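Local atomic coordinates of prolyl oligopeptidase (Galerina marginata, PDB entry 5N4B), a protein that cleaves peptide bonds after proline and macrocyclises a peptide precursor in the biosynthesis of the amanitin toxins. Residues E74-S79 and S509-T514; R80-F85 and T449-L454; G322-I327 and V338-L343. The protein carries 1 engineered substitution. All coordinates share one frame; numbering follows the deposited sequence.

Contact 1 of 3, residues E74-S79 and S509-T514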
ATOM      1  N   GLU A  74     -16.980  16.411  12.244  1.00 13.47           N
ATOM      2  CA  GLU A  74     -17.552  17.454  11.401  1.00 13.84           C
ATOM      3  C   GLU A  74     -16.478  18.119  10.557  1.00 13.28           C
ATOM      4  O   GLU A  74     -16.666  18.344   9.350  1.00 13.29           O
ATOM      5  CB  GLU A  74     -18.239  18.461  12.313  1.00 16.30           C
ATOM      6  CG  GLU A  74     -18.819  19.662  11.661  1.00 26.07           C
ATOM      7  CD  GLU A  74     -19.373  20.733  12.638  1.00 23.72           C
ATOM      8  OE1 GLU A  74     -19.488  20.496  13.913  1.00 31.14           O
ATOM      9  OE2 GLU A  74     -19.589  21.847  12.132  1.00 22.75           O
ATOM     10  N   LYS A  75     -15.343  18.465  11.170  1.00 13.33           N
ATOM     11  CA  LYS A  75     -14.257  19.121  10.435  1.00 11.84           C
ATOM     12  C   LYS A  75     -13.644  18.173   9.400  1.00 11.03           C
ATOM     13  O   LYS A  75     -13.321  18.590   8.287  1.00 11.87           O
ATOM     14  CB  LYS A  75     -13.159  19.569  11.404  1.00 14.09           C
ATOM     15  CG  LYS A  75     -13.559  20.649  12.414  1.00 18.28           C
ATOM     16  CD  LYS A  75     -12.428  20.857  13.454  1.00 22.08           C
ATOM     17  CE  LYS A  75     -12.804  21.844  14.565  1.00 28.20           C
ATOM     18  NZ  LYS A  75     -13.039  23.190  14.052  1.00 34.60           N
ATOM     19  N   PHE A  76     -13.473  16.906   9.755  1.00 10.49           N
ATOM     20  CA  PHE A  76     -12.810  15.946   8.872  1.00  9.37           C
ATOM     21  C   PHE A  76     -13.700  15.591   7.683  1.00  9.76           C
ATOM     22  O   PHE A  76     -13.214  15.460   6.559  1.00 10.65           O
ATOM     23  CB  PHE A  76     -12.462  14.668   9.630  1.00 10.66           C
ATOM     24  CG  PHE A  76     -11.332  14.809  10.652  1.00 10.75           C
ATOM     25  CD1 PHE A  76     -10.545  15.929  10.697  1.00 10.97           C
ATOM     26  CD2 PHE A  76     -11.103  13.795  11.551  1.00 11.32           C
ATOM     27  CE1 PHE A  76      -9.464  16.003  11.597  1.00 13.14           C
ATOM     28  CE2 PHE A  76     -10.041  13.864  12.494  1.00 12.46           C
ATOM     29  CZ  PHE A  76      -9.248  14.964  12.510  1.00 12.82           C
ATOM     30  N   ARG A  77     -14.986  15.366   7.928  1.00  9.68           N
ATOM     31  CA  ARG A  77     -15.895  15.109   6.818  1.00 11.07           C
ATOM     32  C   ARG A  77     -15.864  16.250   5.822  1.00 10.08           C
ATOM     33  O   ARG A  77     -15.774  16.025   4.618  1.00 10.47           O
ATOM     34  CB  ARG A  77     -17.304  14.925   7.363  1.00  9.93           C
ATOM     35  CG  ARG A  77     -18.301  14.357   6.360  1.00 12.22           C
ATOM     36  CD  ARG A  77     -19.731  14.265   6.909  1.00 13.71           C
ATOM     37  NE  ARG A  77     -19.835  13.500   8.189  1.00 16.39           N
ATOM     38  CZ  ARG A  77     -20.026  14.017   9.373  1.00 19.23           C
ATOM     39  NH1 ARG A  77     -20.156  15.329   9.555  1.00 21.07           N
ATOM     40  NH2 ARG A  77     -20.125  13.208  10.420  1.00 19.22           N
ATOM     41  N   ALA A  78     -15.886  17.492   6.318  1.00 10.26           N
ATOM     42  CA  ALA A  78     -15.825  18.633   5.404  1.00 10.43           C
ATOM     43  C   ALA A  78     -14.517  18.651   4.632  1.00  9.44           C
ATOM     44  O   ALA A  78     -14.493  18.960   3.439  1.00 10.20           O
ATOM     45  CB  ALA A  78     -16.048  19.927   6.173  1.00 12.23           C
ATOM     46  N   SER A  79     -13.421  18.318   5.301  1.00 10.41           N
ATOM     47  CA  SER A  79     -12.120  18.343   4.638  1.00 10.95           C
ATOM     48  C   SER A  79     -12.020  17.319   3.520  1.00 10.49           C
ATOM     49  O   SER A  79     -11.237  17.518   2.592  1.00 11.33           O
ATOM     50  CB  SER A  79     -10.988  18.162   5.654  1.00 11.54           C
ATOM     51  OG  SER A  79     -10.740  16.822   5.966  1.00 12.78           O
ATOM     52  N   SER A 509      -3.141  14.430   2.692  1.00  9.51           N
ATOM     53  CA  SER A 509      -4.223  14.009   3.567  1.00  9.65           C
ATOM     54  C   SER A 509      -4.951  15.233   4.095  1.00  9.60           C
ATOM     55  O   SER A 509      -4.392  15.959   4.937  1.00  9.83           O
ATOM     56  CB  SER A 509      -3.664  13.234   4.743  1.00 12.03           C
ATOM     57  OG  SER A 509      -4.736  13.020   5.698  1.00 12.07           O
ATOM     58  N   PRO A 510      -6.177  15.518   3.650  1.00  9.17           N
ATOM     59  CA  PRO A 510      -6.888  16.681   4.185  1.00  8.45           C
ATOM     60  C   PRO A 510      -7.210  16.516   5.647  1.00  8.80           C
ATOM     61  O   PRO A 510      -7.271  17.525   6.344  1.00  9.72           O
ATOM     62  CB  PRO A 510      -8.157  16.773   3.313  1.00 11.13           C
ATOM     63  CG  PRO A 510      -8.334  15.341   2.819  1.00  9.67           C
ATOM     64  CD  PRO A 510      -6.922  14.832   2.584  1.00 10.05           C
ATOM     65  N   ILE A 511      -7.396  15.294   6.134  1.00  9.02           N
ATOM     66  CA  ILE A 511      -7.658  15.122   7.558  1.00  9.05           C
ATOM     67  C   ILE A 511      -6.435  15.514   8.376  1.00  8.44           C
ATOM     68  O   ILE A 511      -6.555  16.192   9.406  1.00  9.79           O
ATOM     69  CB  ILE A 511      -8.133  13.690   7.828  1.00  8.80           C
ATOM     70  CG1 ILE A 511      -9.585  13.540   7.274  1.00 11.29           C
ATOM     71  CG2 ILE A 511      -7.986  13.317   9.307  1.00 11.71           C
ATOM     72  CD1 ILE A 511     -10.265  12.226   7.569  1.00 15.83           C
ATOM     73  N   ILE A 512      -5.245  15.033   7.994  1.00  9.24           N
ATOM     74  CA  ILE A 512      -4.052  15.412   8.736  1.00 10.22           C
ATOM     75  C   ILE A 512      -3.888  16.920   8.719  1.00 10.43           C
ATOM     76  O   ILE A 512      -3.642  17.528   9.770  1.00 10.13           O
ATOM     77  CB  ILE A 512      -2.807  14.670   8.232  1.00 10.92           C
ATOM     78  CG1 ILE A 512      -2.972  13.186   8.577  1.00 14.53           C
ATOM     79  CG2 ILE A 512      -1.561  15.246   8.882  1.00 15.19           C
ATOM     80  CD1 ILE A 512      -1.938  12.230   7.982  1.00 17.94           C
ATOM     81  N   LEU A 513      -4.000  17.567   7.556  1.00  8.26           N
ATOM     82  CA  LEU A 513      -3.830  19.020   7.536  1.00  9.52           C
ATOM     83  C   LEU A 513      -4.856  19.715   8.420  1.00  9.08           C
ATOM     84  O   LEU A 513      -4.550  20.697   9.085  1.00 10.36           O
ATOM     85  CB  LEU A 513      -3.892  19.571   6.102  1.00 11.05           C
ATOM     86  CG  LEU A 513      -2.783  19.049   5.178  1.00 11.73           C
ATOM     87  CD1 LEU A 513      -2.915  19.718   3.831  1.00 12.34           C
ATOM     88  CD2 LEU A 513      -1.372  19.233   5.738  1.00 10.03           C
ATOM     89  N   THR A 514      -6.082  19.227   8.432  1.00  9.90           N
ATOM     90  CA  THR A 514      -7.101  19.809   9.299  1.00 10.13           C
ATOM     91  C   THR A 514      -6.696  19.679  10.763  1.00 10.36           C
ATOM     92  O   THR A 514      -6.831  20.632  11.531  1.00 11.38           O
ATOM     93  CB  THR A 514      -8.424  19.110   9.021  1.00 11.16           C
ATOM     94  OG1 THR A 514      -8.832  19.393   7.685  1.00 12.19           O
ATOM     95  CG2 THR A 514      -9.508  19.612   9.939  1.00 14.62           C
TER

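Contact 2 of 3, residues R80-F85 and T449-L454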
ATOM      1  N   ARG A  80     -12.775  16.240   3.579  1.00  9.38           N
ATOM      2  CA  ARG A  80     -12.792  15.196   2.548  1.00  9.81           C
ATOM      3  C   ARG A  80     -13.802  15.492   1.447  1.00  9.84           C
ATOM      4  O   ARG A  80     -13.777  14.840   0.414  1.00  9.64           O
ATOM      5  CB  ARG A  80     -13.120  13.842   3.192  1.00 11.21           C
ATOM      6  CG  ARG A  80     -12.046  13.311   4.101  1.00 13.78           C
ATOM      7  CD  ARG A  80     -11.069  12.433   3.436  1.00 28.50           C
ATOM      8  NE  ARG A  80     -11.709  11.266   2.813  1.00 19.25           N
ATOM      9  CZ  ARG A  80     -11.297  10.014   2.950  1.00 28.53           C
ATOM     10  NH1 ARG A  80     -11.969   9.057   2.340  1.00 30.02           N
ATOM     11  NH2 ARG A  80     -10.204   9.732   3.662  1.00 35.37           N
ATOM     12  N   ASN A  81     -14.674  16.472   1.636  1.00  9.44           N
ATOM     13  CA  ASN A  81     -15.818  16.665   0.737  1.00  9.43           C
ATOM     14  C   ASN A  81     -15.441  17.593  -0.412  1.00  9.53           C
ATOM     15  O   ASN A  81     -15.859  18.757  -0.501  1.00 11.54           O
ATOM     16  CB  ASN A  81     -16.987  17.211   1.531  1.00 11.05           C
ATOM     17  CG  ASN A  81     -18.286  17.130   0.765  1.00 13.47           C
ATOM     18  OD1 ASN A  81     -18.379  16.443  -0.233  1.00 12.33           O
ATOM     19  ND2 ASN A  81     -19.295  17.818   1.255  1.00 13.06           N
ATOM     20  N   TYR A  82     -14.647  17.017  -1.332  1.00  9.83           N
ATOM     21  CA  TYR A  82     -14.275  17.715  -2.563  1.00  8.21           C
ATOM     22  C   TYR A  82     -14.147  16.677  -3.673  1.00  9.41           C
ATOM     23  O   TYR A  82     -13.796  15.521  -3.414  1.00 10.05           O
ATOM     24  CB  TYR A  82     -12.954  18.519  -2.447  1.00  9.90           C
ATOM     25  CG  TYR A  82     -11.749  17.715  -2.058  1.00  8.44           C
ATOM     26  CD1 TYR A  82     -11.392  17.569  -0.720  1.00 10.40           C
ATOM     27  CD2 TYR A  82     -10.939  17.118  -3.014  1.00  9.07           C
ATOM     28  CE1 TYR A  82     -10.290  16.851  -0.343  1.00  9.23           C
ATOM     29  CE2 TYR A  82      -9.817  16.374  -2.616  1.00  9.04           C
ATOM     30  CZ  TYR A  82      -9.497  16.261  -1.304  1.00  8.06           C
ATOM     31  OH  TYR A  82      -8.361  15.547  -0.982  1.00 11.43           O
ATOM     32  N   ALA A  83     -14.437  17.097  -4.900  1.00 10.10           N
ATOM     33  CA  ALA A  83     -14.395  16.209  -6.050  1.00 10.85           C
ATOM     34  C   ALA A  83     -12.986  15.704  -6.289  1.00  9.18           C
ATOM     35  O   ALA A  83     -12.000  16.426  -6.139  1.00  9.82           O
ATOM     36  CB  ALA A  83     -14.853  16.983  -7.285  1.00 12.24           C
ATOM     37  N   LYS A  84     -12.888  14.406  -6.612  1.00  7.76           N
ATOM     38  CA  LYS A  84     -11.601  13.747  -6.867  1.00  8.26           C
ATOM     39  C   LYS A  84     -11.656  13.012  -8.192  1.00  9.39           C
ATOM     40  O   LYS A  84     -12.710  12.565  -8.622  1.00  9.00           O
ATOM     41  CB  LYS A  84     -11.210  12.786  -5.747  1.00  8.65           C
ATOM     42  CG  LYS A  84     -10.950  13.584  -4.470  1.00 11.84           C
ATOM     43  CD  LYS A  84     -10.789  12.708  -3.285  1.00 13.27           C
ATOM     44  CE  LYS A  84     -12.088  12.391  -2.601  1.00 17.81           C
ATOM     45  NZ  LYS A  84     -12.513  13.505  -1.726  1.00 15.00           N
ATOM     46  N   PHE A  85     -10.510  12.882  -8.843  1.00  8.19           N
ATOM     47  CA  PHE A  85     -10.456  12.323 -10.185  1.00  7.60           C
ATOM     48  C   PHE A  85      -9.070  11.758 -10.452  1.00  8.94           C
ATOM     49  O   PHE A  85      -8.083  12.138  -9.828  1.00  9.21           O
ATOM     50  CB  PHE A  85     -10.803  13.356 -11.271  1.00 10.81           C
ATOM     51  CG  PHE A  85     -10.348  14.719 -10.943  1.00 11.74           C
ATOM     52  CD1 PHE A  85      -9.025  15.080 -11.069  1.00 15.70           C
ATOM     53  CD2 PHE A  85     -11.256  15.606 -10.417  1.00 15.30           C
ATOM     54  CE1 PHE A  85      -8.614  16.403 -10.661  1.00 18.20           C
ATOM     55  CE2 PHE A  85     -10.868  16.893 -10.040  1.00 21.89           C
ATOM     56  CZ  PHE A  85      -9.558  17.256 -10.168  1.00 17.92           C
ATOM     57  N   THR A 449      -6.603  19.328  -8.482  1.00 11.15           N
ATOM     58  CA  THR A 449      -7.626  19.009  -7.495  1.00 10.63           C
ATOM     59  C   THR A 449      -7.840  20.224  -6.606  1.00 13.60           C
ATOM     60  O   THR A 449      -6.881  20.781  -6.071  1.00 15.22           O
ATOM     61  CB  THR A 449      -7.174  17.793  -6.680  1.00 10.98           C
ATOM     62  OG1 THR A 449      -6.929  16.684  -7.549  1.00 12.31           O
ATOM     63  CG2 THR A 449      -8.250  17.336  -5.713  1.00 13.12           C
ATOM     64  N   LYS A 450      -9.100  20.626  -6.452  1.00 12.70           N
ATOM     65  CA  LYS A 450      -9.499  21.758  -5.617  1.00 12.50           C
ATOM     66  C   LYS A 450     -10.136  21.215  -4.355  1.00 12.06           C
ATOM     67  O   LYS A 450     -11.121  20.478  -4.420  1.00 13.70           O
ATOM     68  CB  LYS A 450     -10.517  22.647  -6.335  1.00 15.57           C
ATOM     69  CG  LYS A 450     -10.102  23.172  -7.687  1.00 24.96           C
ATOM     70  CD  LYS A 450      -8.732  23.818  -7.646  1.00 34.86           C
ATOM     71  CE  LYS A 450      -8.378  24.404  -9.021  1.00 35.80           C
ATOM     72  NZ  LYS A 450      -8.617  23.427 -10.165  1.00 35.59           N
ATOM     73  N   VAL A 451      -9.599  21.582  -3.206  1.00 11.46           N
ATOM     74  CA  VAL A 451     -10.052  20.993  -1.942  1.00 11.24           C
ATOM     75  C   VAL A 451     -11.147  21.845  -1.306  1.00 13.66           C
ATOM     76  O   VAL A 451     -11.631  22.800  -1.929  1.00 14.57           O
ATOM     77  CB  VAL A 451      -8.877  20.669  -1.027  1.00 11.42           C
ATOM     78  CG1 VAL A 451      -7.928  19.708  -1.755  1.00 12.88           C
ATOM     79  CG2 VAL A 451      -8.170  21.953  -0.557  1.00 10.88           C
ATOM     80  N   ASN A 452     -11.562  21.495  -0.097  1.00 12.53           N
ATOM     81  CA  ASN A 452     -12.693  22.147   0.585  1.00 12.73           C
ATOM     82  C   ASN A 452     -12.243  22.668   1.944  1.00 13.21           C
ATOM     83  O   ASN A 452     -11.671  21.913   2.757  1.00 13.69           O
ATOM     84  CB  ASN A 452     -13.841  21.172   0.773  1.00 11.21           C
ATOM     85  CG  ASN A 452     -15.098  21.844   1.271  1.00 14.07           C
ATOM     86  OD1 ASN A 452     -15.474  22.902   0.778  1.00 16.92           O
ATOM     87  ND2 ASN A 452     -15.724  21.256   2.262  1.00 12.48           N
ATOM     88  N   GLU A 453     -12.531  23.952   2.174  1.00 15.68           N
ATOM     89  CA  GLU A 453     -12.224  24.670   3.419  1.00 16.83           C
ATOM     90  C   GLU A 453     -10.735  24.974   3.587  1.00 17.28           C
ATOM     91  O   GLU A 453     -10.335  26.152   3.669  1.00 18.67           O
ATOM     92  CB  GLU A 453     -12.820  23.991   4.643  1.00 16.55           C
ATOM     93  CG  GLU A 453     -14.394  23.922   4.618  1.00 16.26           C
ATOM     94  CD  GLU A 453     -15.005  23.552   5.951  1.00 17.36           C
ATOM     95  OE1 GLU A 453     -14.273  23.358   6.928  1.00 18.25           O
ATOM     96  OE2 GLU A 453     -16.249  23.413   6.053  1.00 16.79           O
ATOM     97  N   LEU A 454      -9.917  23.939   3.529  1.00 14.37           N
ATOM     98  CA  LEU A 454      -8.478  24.046   3.603  1.00 13.97           C
ATOM     99  C   LEU A 454      -7.949  24.876   2.445  1.00 13.89           C
ATOM    100  O   LEU A 454      -8.405  24.759   1.316  1.00 15.60           O
ATOM    101  CB  LEU A 454      -7.855  22.652   3.407  1.00 20.57           C
ATOM    102  CG  LEU A 454      -7.861  21.675   4.535  1.00 19.45           C
ATOM    103  CD1 LEU A 454      -7.363  20.336   4.046  1.00 17.64           C
ATOM    104  CD2 LEU A 454      -7.034  22.203   5.751  1.00 19.63           C
TER
HETATM  105  O   HOH W   1     -11.684  19.131  -6.657  1.00 10.70           O
HETATM  106  O   HOH W   2      -8.017  14.150  -7.813  1.00  7.24           O

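Contact 3 of 3, residues G322-I327 and V338-L343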
ATOM      1  N   GLY A 322      12.330  -5.336 -30.858  1.00 21.10           N
ATOM      2  CA  GLY A 322      12.809  -6.616 -31.340  1.00 20.38           C
ATOM      3  C   GLY A 322      13.244  -7.484 -30.190  1.00 20.65           C
ATOM      4  O   GLY A 322      12.568  -7.567 -29.163  1.00 19.94           O
ATOM      5  N   SER A 323      14.407  -8.122 -30.326  1.00 20.30           N
ATOM      6  CA  SER A 323      14.898  -9.020 -29.290  1.00 20.72           C
ATOM      7  C   SER A 323      15.674  -8.299 -28.175  1.00 15.79           C
ATOM      8  O   SER A 323      16.202  -8.973 -27.290  1.00 18.77           O
ATOM      9  CB  SER A 323      15.776 -10.115 -29.920  1.00 26.21           C
ATOM     10  OG  SER A 323      16.758  -9.523 -30.718  1.00 37.46           O
ATOM     11  N   LEU A 324      15.732  -6.978 -28.206  1.00 17.32           N
ATOM     12  CA  LEU A 324      16.412  -6.203 -27.164  1.00 16.40           C
ATOM     13  C   LEU A 324      15.380  -5.803 -26.117  1.00 13.91           C
ATOM     14  O   LEU A 324      14.496  -4.978 -26.391  1.00 14.78           O
ATOM     15  CB  LEU A 324      17.051  -4.964 -27.785  1.00 17.41           C
ATOM     16  CG  LEU A 324      18.037  -4.218 -26.871  1.00 17.91           C
ATOM     17  CD1 LEU A 324      19.257  -5.053 -26.648  1.00 18.18           C
ATOM     18  CD2 LEU A 324      18.415  -2.901 -27.532  1.00 20.08           C
ATOM     19  N   VAL A 325      15.501  -6.374 -24.935  1.00 15.41           N
ATOM     20  CA  VAL A 325      14.528  -6.198 -23.849  1.00 11.89           C
ATOM     21  C   VAL A 325      15.110  -5.208 -22.841  1.00 13.16           C
ATOM     22  O   VAL A 325      16.254  -5.396 -22.357  1.00 14.08           O
ATOM     23  CB  VAL A 325      14.226  -7.533 -23.178  1.00 14.45           C
ATOM     24  CG1 VAL A 325      13.185  -7.366 -22.136  1.00 15.50           C
ATOM     25  CG2 VAL A 325      13.739  -8.540 -24.202  1.00 17.89           C
ATOM     26  N   TYR A 326      14.326  -4.180 -22.510  1.00 10.99           N
ATOM     27  CA  TYR A 326      14.726  -3.132 -21.575  1.00 10.63           C
ATOM     28  C   TYR A 326      14.092  -3.431 -20.224  1.00 10.47           C
ATOM     29  O   TYR A 326      12.869  -3.665 -20.145  1.00 10.28           O
ATOM     30  CB  TYR A 326      14.223  -1.774 -22.083  1.00 11.16           C
ATOM     31  CG  TYR A 326      14.889  -1.250 -23.319  1.00 11.25           C
ATOM     32  CD1 TYR A 326      14.675  -1.843 -24.560  1.00 14.99           C
ATOM     33  CD2 TYR A 326      15.725  -0.153 -23.274  1.00 12.04           C
ATOM     34  CE1 TYR A 326      15.313  -1.351 -25.720  1.00 16.89           C
ATOM     35  CE2 TYR A 326      16.361   0.333 -24.389  1.00 14.66           C
ATOM     36  CZ  TYR A 326      16.142  -0.248 -25.606  1.00 15.08           C
ATOM     37  OH  TYR A 326      16.713   0.224 -26.766  1.00 16.97           O
ATOM     38  N   ILE A 327      14.901  -3.431 -19.164  1.00 10.18           N
ATOM     39  CA  ILE A 327      14.501  -3.955 -17.871  1.00  9.11           C
ATOM     40  C   ILE A 327      14.973  -3.010 -16.792  1.00  8.90           C
ATOM     41  O   ILE A 327      16.162  -2.640 -16.753  1.00 10.35           O
ATOM     42  CB  ILE A 327      15.088  -5.352 -17.634  1.00  9.82           C
ATOM     43  CG1 ILE A 327      14.769  -6.273 -18.828  1.00 12.34           C
ATOM     44  CG2 ILE A 327      14.557  -5.942 -16.350  1.00 13.13           C
ATOM     45  CD1 ILE A 327      15.271  -7.740 -18.693  1.00 14.29           C
ATOM     46  N   VAL A 338      18.520   0.839 -15.569  1.00  9.83           N
ATOM     47  CA  VAL A 338      17.905   0.170 -16.716  1.00  9.74           C
ATOM     48  C   VAL A 338      18.984  -0.573 -17.460  1.00 10.11           C
ATOM     49  O   VAL A 338      19.996   0.041 -17.857  1.00 10.17           O
ATOM     50  CB  VAL A 338      17.190   1.134 -17.678  1.00  9.31           C
ATOM     51  CG1 VAL A 338      16.584   0.362 -18.848  1.00 10.21           C
ATOM     52  CG2 VAL A 338      16.138   1.963 -16.975  1.00 10.80           C
ATOM     53  N   ILE A 339      18.754  -1.860 -17.695  1.00 10.65           N
ATOM     54  CA  ILE A 339      19.612  -2.676 -18.522  1.00 10.02           C
ATOM     55  C   ILE A 339      18.863  -3.068 -19.793  1.00 11.00           C
ATOM     56  O   ILE A 339      17.633  -2.991 -19.894  1.00 11.77           O
ATOM     57  CB  ILE A 339      20.132  -3.943 -17.794  1.00 11.72           C
ATOM     58  CG1 ILE A 339      18.944  -4.824 -17.402  1.00 12.47           C
ATOM     59  CG2 ILE A 339      20.980  -3.586 -16.590  1.00 12.07           C
ATOM     60  CD1 ILE A 339      19.385  -6.220 -16.929  1.00 15.18           C
ATOM     61  N   THR A 340      19.629  -3.512 -20.790  1.00 11.96           N
ATOM     62  CA  THR A 340      19.091  -4.273 -21.898  1.00 13.97           C
ATOM     63  C   THR A 340      19.643  -5.689 -21.846  1.00 13.10           C
ATOM     64  O   THR A 340      20.821  -5.895 -21.539  1.00 15.06           O
ATOM     65  CB  THR A 340      19.417  -3.620 -23.241  1.00 15.22           C
ATOM     66  OG1 THR A 340      20.853  -3.502 -23.426  1.00 17.31           O
ATOM     67  CG2 THR A 340      18.737  -2.247 -23.373  1.00 16.54           C
ATOM     68  N   ILE A 341      18.785  -6.664 -22.186  1.00 17.95           N
ATOM     69  CA  ILE A 341      19.165  -8.074 -22.374  1.00 18.87           C
ATOM     70  C   ILE A 341      18.798  -8.377 -23.817  1.00 22.46           C
ATOM     71  O   ILE A 341      17.626  -8.263 -24.209  1.00 18.77           O
ATOM     72  CB  ILE A 341      18.472  -9.024 -21.381  1.00 22.32           C
ATOM     73  CG1 ILE A 341      18.838  -8.702 -19.912  1.00 20.96           C
ATOM     74  CG2 ILE A 341      18.855 -10.489 -21.702  1.00 22.83           C
ATOM     75  CD1 ILE A 341      18.245  -9.596 -18.843  1.00 24.57           C
ATOM     76  N   ASP A 342      19.801  -8.717 -24.625  1.00 21.42           N
ATOM     77  CA  ASP A 342      19.622  -8.997 -26.040  1.00 21.42           C
ATOM     78  C   ASP A 342      19.413 -10.503 -26.226  1.00 25.29           C
ATOM     79  O   ASP A 342      20.331 -11.307 -26.016  1.00 27.86           O
ATOM     80  CB  ASP A 342      20.836  -8.487 -26.819  1.00 27.50           C
ATOM     81  CG  ASP A 342      20.673  -8.605 -28.282  1.00 36.29           C
ATOM     82  OD1 ASP A 342      19.854  -9.421 -28.746  1.00 30.15           O
ATOM     83  OD2 ASP A 342      21.335  -7.841 -29.018  1.00 41.18           O
ATOM     84  N   LEU A 343      18.181 -10.889 -26.509  1.00 19.31           N
ATOM     85  CA  LEU A 343      17.814 -12.291 -26.616  1.00 21.05           C
ATOM     86  C   LEU A 343      18.142 -12.886 -27.971  1.00 26.42           C
ATOM     87  O   LEU A 343      17.868 -14.073 -28.176  1.00 24.57           O
ATOM     88  CB  LEU A 343      16.310 -12.410 -26.334  1.00 21.06           C
ATOM     89  CG  LEU A 343      15.867 -12.003 -24.919  1.00 20.94           C
ATOM     90  CD1 LEU A 343      14.348 -12.167 -24.774  1.00 25.39           C
ATOM     91  CD2 LEU A 343      16.591 -12.791 -23.867  1.00 23.50           C
TER

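Contact 1 of 3, residues E74-S79 and S509-T514
F76 and I511 form the dense centre of this helix-helix contact. The CG2 methyl of I511 stands directly over the middle of the F76 ring, 3.6 Å from its centroid, a CH-pi contact made by two side chains that meet at about a right angle. CG1 of I511 takes the position anti to its own carbonyl carbon (chi1 -72°), which turns the other branch, CG2, onto the ring. At the ring edge, in its plane, lies T514 CG2, 3.9 Å from F76 CD1. One turn on, S79 CB sits close to the hydroxyl of T514, 3.2 Å from OG1, and S79 O rests 3.2 Å from P510 CB. No hydrogen bond crosses between the two segments. Each hydroxyl is satisfied at home instead: S79 OG binds F76 O at 2.9 Å, and T514 OG1 binds P510 O, which also takes T514 N from the opposite face of its plane.

Packing thins out at K75. Its CB still meets T514 CG2, but the rest of the chain leads away on the partly exposed side. The axes of the short helical segments approach to 8.8 Å, their directions 135° apart, and join helix 68-80, N-terminal to the propeller blades, to helix 510-519 of the alpha/beta-hydrolase domain. Helix 705-722 completes the cluster, with W716 meeting the F76 ring at about 90° and A712 touching both F76 and I511.

Contact 2 of 3, residues R80-F85 and T449-L454
Y82 lies along V451, the two side chains side by side and pointing the same way. CG1 of V451 stands over the centre of the tyrosine ring, 3.8 Å from the centroid, in a CH-pi contact; chi1 of 58°, with CG between the backbone N and the carbonyl carbon, puts the ring there. The opposite ring face is covered by K84, whose NZ lies 3.9 Å above the plane, held by hydrogen bonds to Y82 O and to G103 O. Y82 CB lies 3.3 Å from K450 O.

T449 approaches Y82 at about a right angle, CG2 meeting CE2 at 3.6 Å. The T449 and F85 side chains pass in opposite directions, OG1 lying near F85 CE1, and OG1 bonds to G428 O. At the other end N452 CB abuts N81 O, and N452 ND2 bonds to A78 O of helix 68-80.

Water 1 donates to A83 O and K450 O, and water 2 accepts from F85 N while donating to T449 OG1 at 2.8 Å. The two segments are consistent with the paired linkers between propeller and hydrolase domains in this family. With no direct hydrogen bond between them, they are held by packing, mainly around Y82, and by waters that satisfy A83 O, K450 O and F85 N.

Contact 3 of 3, residues G322-I327 and V338-L343
The ring of Y326 has the CG2 methyl of T340 over one face, 3.6 Å above the plane and displaced toward the rim. Y326 and T340 form a non-hydrogen-bonded pair of an antiparallel beta hairpin, the two central strands of a four-stranded beta-propeller blade, and their side chains lie alongside each other, pointing the same way. CG2 of T340 is anti to its carbonyl carbon, with OG1 between the backbone N and the carbonyl carbon (chi1 59°), so the methyl rather than the hydroxyl meets the ring. Further aromatic neighbours of Y326 are F353, edge-to-face, together with F373 and H321.

On the same face of the sheet L324 leans over its neighbours: CD1 reaches T340 CB at 3.7 Å and D342 CB at 3.8 Å. The carboxylate of D342 bonds outside the hairpin, OD1 to S344 OG. The other face is aliphatic. I327 CD1 meets I341 CD1 at 3.5 Å, I327 CB rests on I339 CG1, and V325 CG2 touches L343 CD1 just past the end of strand 337-342, at the open end of the hairpin. I317 of strand 315-321 and I350 of strand 349-352 extend this apolar surface into the outer strands of the blade.

Paired backbone bonds join V325 with I341 and I327 with I339, and a further one runs from L343 N to S323 O. V325 O serves two donors of the facing strand: I341 N binds it in the carbonyl plane at 2.8 Å, and T340 CA makes a CA-H...O contact with it at 3.1 Å.

Overall arrangement
Contacts 1 and 2 are neighbours, their centres about 10 Å apart, and both bring chain near the start of the propeller against later segments leading into or belonging to the hydrolase domain. They touch directly, P510 packing against both Y82 and L454. Contact 1 is buried, as is contact 3; contact 2 is only partly so, and it admits bridging waters where contact 1 relies on apolar packing. Contact 3 lies within a single blade, its centre about 47 Å from that of contact 1, on the opposite side of the chain's centre. As paired neighbouring strands, its segments are knit by direct backbone hydrogen bonds; the two long-range contacts have none across them.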